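Local coordinates for protein regulator of chromosome condensation (Saccharomyces cerevisiae, PDB 3OF7) that acts as the guanine nucleotide exchange factor for the GTPases GSP1 and GSP2, promoting replacement of bound GDP by GTP, and binds chromatin, at residues V376-S381 with V392-I397. Numbering follows the deposited sequence.
Sequences VPKFKS and VAQNGI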
loop_
_atom_site.group_PDB
_atom_site.type_symbol
_atom_site.label_atom_id
_atom_site.label_comp_id
_atom_site.label_asym_id
_atom_site.label_seq_id
_atom_site.Cartn_x
_atom_site.Cartn_y
_atom_site.Cartn_z
ATOM N N VAL A 376 21.098 2.774 7.916
ATOM C CA VAL A 376 19.744 3.285 8.121
ATOM C C VAL A 376 19.336 2.985 9.557
ATOM O O VAL A 376 19.876 2.062 10.171
ATOM C CB VAL A 376 18.712 2.627 7.153
ATOM C CG1 VAL A 376 18.953 3.070 5.707
ATOM C CG2 VAL A 376 18.732 1.097 7.266
ATOM N N PRO A 377 18.372 3.752 10.101
ATOM C CA PRO A 377 17.798 3.356 11.380
ATOM C C PRO A 377 16.998 2.058 11.256
ATOM O O PRO A 377 16.695 1.608 10.141
ATOM C CB PRO A 377 16.841 4.513 11.708
ATOM C CG PRO A 377 16.527 5.131 10.400
ATOM C CD PRO A 377 17.762 4.991 9.579
ATOM N N LYS A 378 16.667 1.470 12.401
ATOM C CA LYS A 378 15.703 0.381 12.459
ATOM C C LYS A 378 14.320 0.934 12.133
ATOM O O LYS A 378 13.942 2.007 12.624
ATOM C CB LYS A 378 15.713 -0.269 13.849
ATOM C CG LYS A 378 17.059 -0.879 14.242
ATOM C CD LYS A 378 17.281 -2.238 13.580
ATOM C CE LYS A 378 18.689 -2.781 13.850
ATOM N NZ LYS A 378 18.772 -4.256 13.630
ATOM N N PHE A 379 13.580 0.224 11.282
ATOM C CA PHE A 379 12.237 0.669 10.890
ATOM C C PHE A 379 11.139 -0.161 11.532
ATOM O O PHE A 379 11.309 -1.352 11.759
ATOM C CB PHE A 379 12.058 0.654 9.371
ATOM C CG PHE A 379 12.990 1.581 8.638
ATOM C CD1 PHE A 379 13.944 1.075 7.763
ATOM C CD2 PHE A 379 12.909 2.963 8.820
ATOM C CE1 PHE A 379 14.815 1.939 7.068
ATOM C CE2 PHE A 379 13.767 3.827 8.133
ATOM C CZ PHE A 379 14.719 3.312 7.257
ATOM N N LYS A 380 10.001 0.474 11.794
ATOM C CA LYS A 380 8.856 -0.228 12.360
ATOM C C LYS A 380 7.692 -0.423 11.373
ATOM O O LYS A 380 6.863 -1.303 11.570
ATOM C CB LYS A 380 8.396 0.416 13.681
ATOM C CG LYS A 380 7.965 1.876 13.583
ATOM C CD LYS A 380 7.430 2.361 14.929
ATOM C CE LYS A 380 6.877 3.769 14.842
ATOM N NZ LYS A 380 6.076 4.137 16.076
ATOM N N SER A 381 7.632 0.399 10.323
ATOM C CA SER A 381 6.659 0.210 9.237
ATOM C C SER A 381 7.206 0.783 7.934
ATOM O O SER A 381 8.126 1.596 7.942
ATOM C CB SER A 381 5.296 0.847 9.564
ATOM O OG SER A 381 5.368 2.270 9.555
ATOM N N VAL A 392 9.131 4.261 8.408
ATOM C CA VAL A 392 9.085 4.960 9.696
ATOM C C VAL A 392 10.064 4.314 10.656
ATOM O O VAL A 392 9.956 3.119 10.950
ATOM C CB VAL A 392 7.673 4.952 10.310
ATOM C CG1 VAL A 392 7.659 5.755 11.621
ATOM C CG2 VAL A 392 6.676 5.534 9.336
ATOM N N ALA A 393 11.028 5.101 11.127
ATOM C CA ALA A 393 12.011 4.613 12.088
ATOM C C ALA A 393 11.333 4.283 13.407
ATOM O O ALA A 393 10.244 4.764 13.684
ATOM C CB ALA A 393 13.123 5.653 12.306
ATOM N N GLN A 394 11.989 3.481 14.240
ATOM C CA GLN A 394 11.408 3.130 15.538
ATOM C C GLN A 394 11.036 4.378 16.352
ATOM O O GLN A 394 10.030 4.375 17.061
ATOM C CB GLN A 394 12.339 2.201 16.325
ATOM C CG GLN A 394 12.418 0.779 15.759
ATOM C CD GLN A 394 13.378 -0.120 16.530
ATOM O OE1 GLN A 394 14.250 0.354 17.260
ATOM N NE2 GLN A 394 13.220 -1.427 16.362
ATOM N N ASN A 395 11.815 5.452 16.202
ATOM C CA ASN A 395 11.580 6.697 16.955
ATOM C C ASN A 395 10.506 7.644 16.380
ATOM O O ASN A 395 10.296 8.737 16.907
ATOM C CB ASN A 395 12.908 7.436 17.240
ATOM C CG ASN A 395 13.507 8.122 16.005
ATOM O OD1 ASN A 395 13.078 7.907 14.867
ATOM N ND2 ASN A 395 14.517 8.954 16.237
ATOM N N GLY A 396 9.840 7.225 15.303
ATOM C CA GLY A 396 8.708 7.982 14.750
ATOM C C GLY A 396 9.063 9.056 13.737
ATOM O O GLY A 396 8.262 9.953 13.464
ATOM N N ILE A 397 10.269 8.971 13.190
ATOM C CA ILE A 397 10.716 9.877 12.142
ATOM C C ILE A 397 10.598 9.100 10.831
ATOM O O ILE A 397 11.027 7.949 10.758
ATOM C CB ILE A 397 12.172 10.362 12.394
ATOM C CG1 ILE A 397 12.216 11.245 13.660
ATOM C CG2 ILE A 397 12.722 11.133 11.183
ATOM C CD1 ILE A 397 13.578 11.858 13.968
HETATM O O HOH W 1 11.218 -2.539 14.918
#
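V392 is gripped at both backbone polar atoms by the first strand of a hairpin. Its O accepts a nearly straight bond from K380 N (2.8 Å, 169° at the hydrogen), and its N donates to S381 O (2.9 Å). CG2 of V392 lies 3.5 Å from S381 OG, on the sheet face the two residues share. The register slips by one between the F379–A393 and S381–V392 pairs, a beta bulge. K380 sits in it, and its chi1 of 60° sets CG on the side flanked by both backbone N and C. From there its extended chain runs past A393 O, with CG 3.7 Å from it, and CE meets V392 CG1 at 3.9 Å. Cutting this side chain back to an alanine would probably leave V392 CG1 and A393 O without their aliphatic cover. Q394 is the second residue of the type I turn from A393 to G396, and its N donates to K378 O (2.9 Å). Its amide carbon CD packs 3.6 Å from K378 CB, while NE2 donates to a water. K378 NZ leads away to a salt bridge with D333. This hairpin forms the first two strands of a four-stranded blade in the RCC1 beta-propeller. Backbone bonds thus fix the bulged end of the hairpin, and lysine and glutamine methylenes cover its polar backbone.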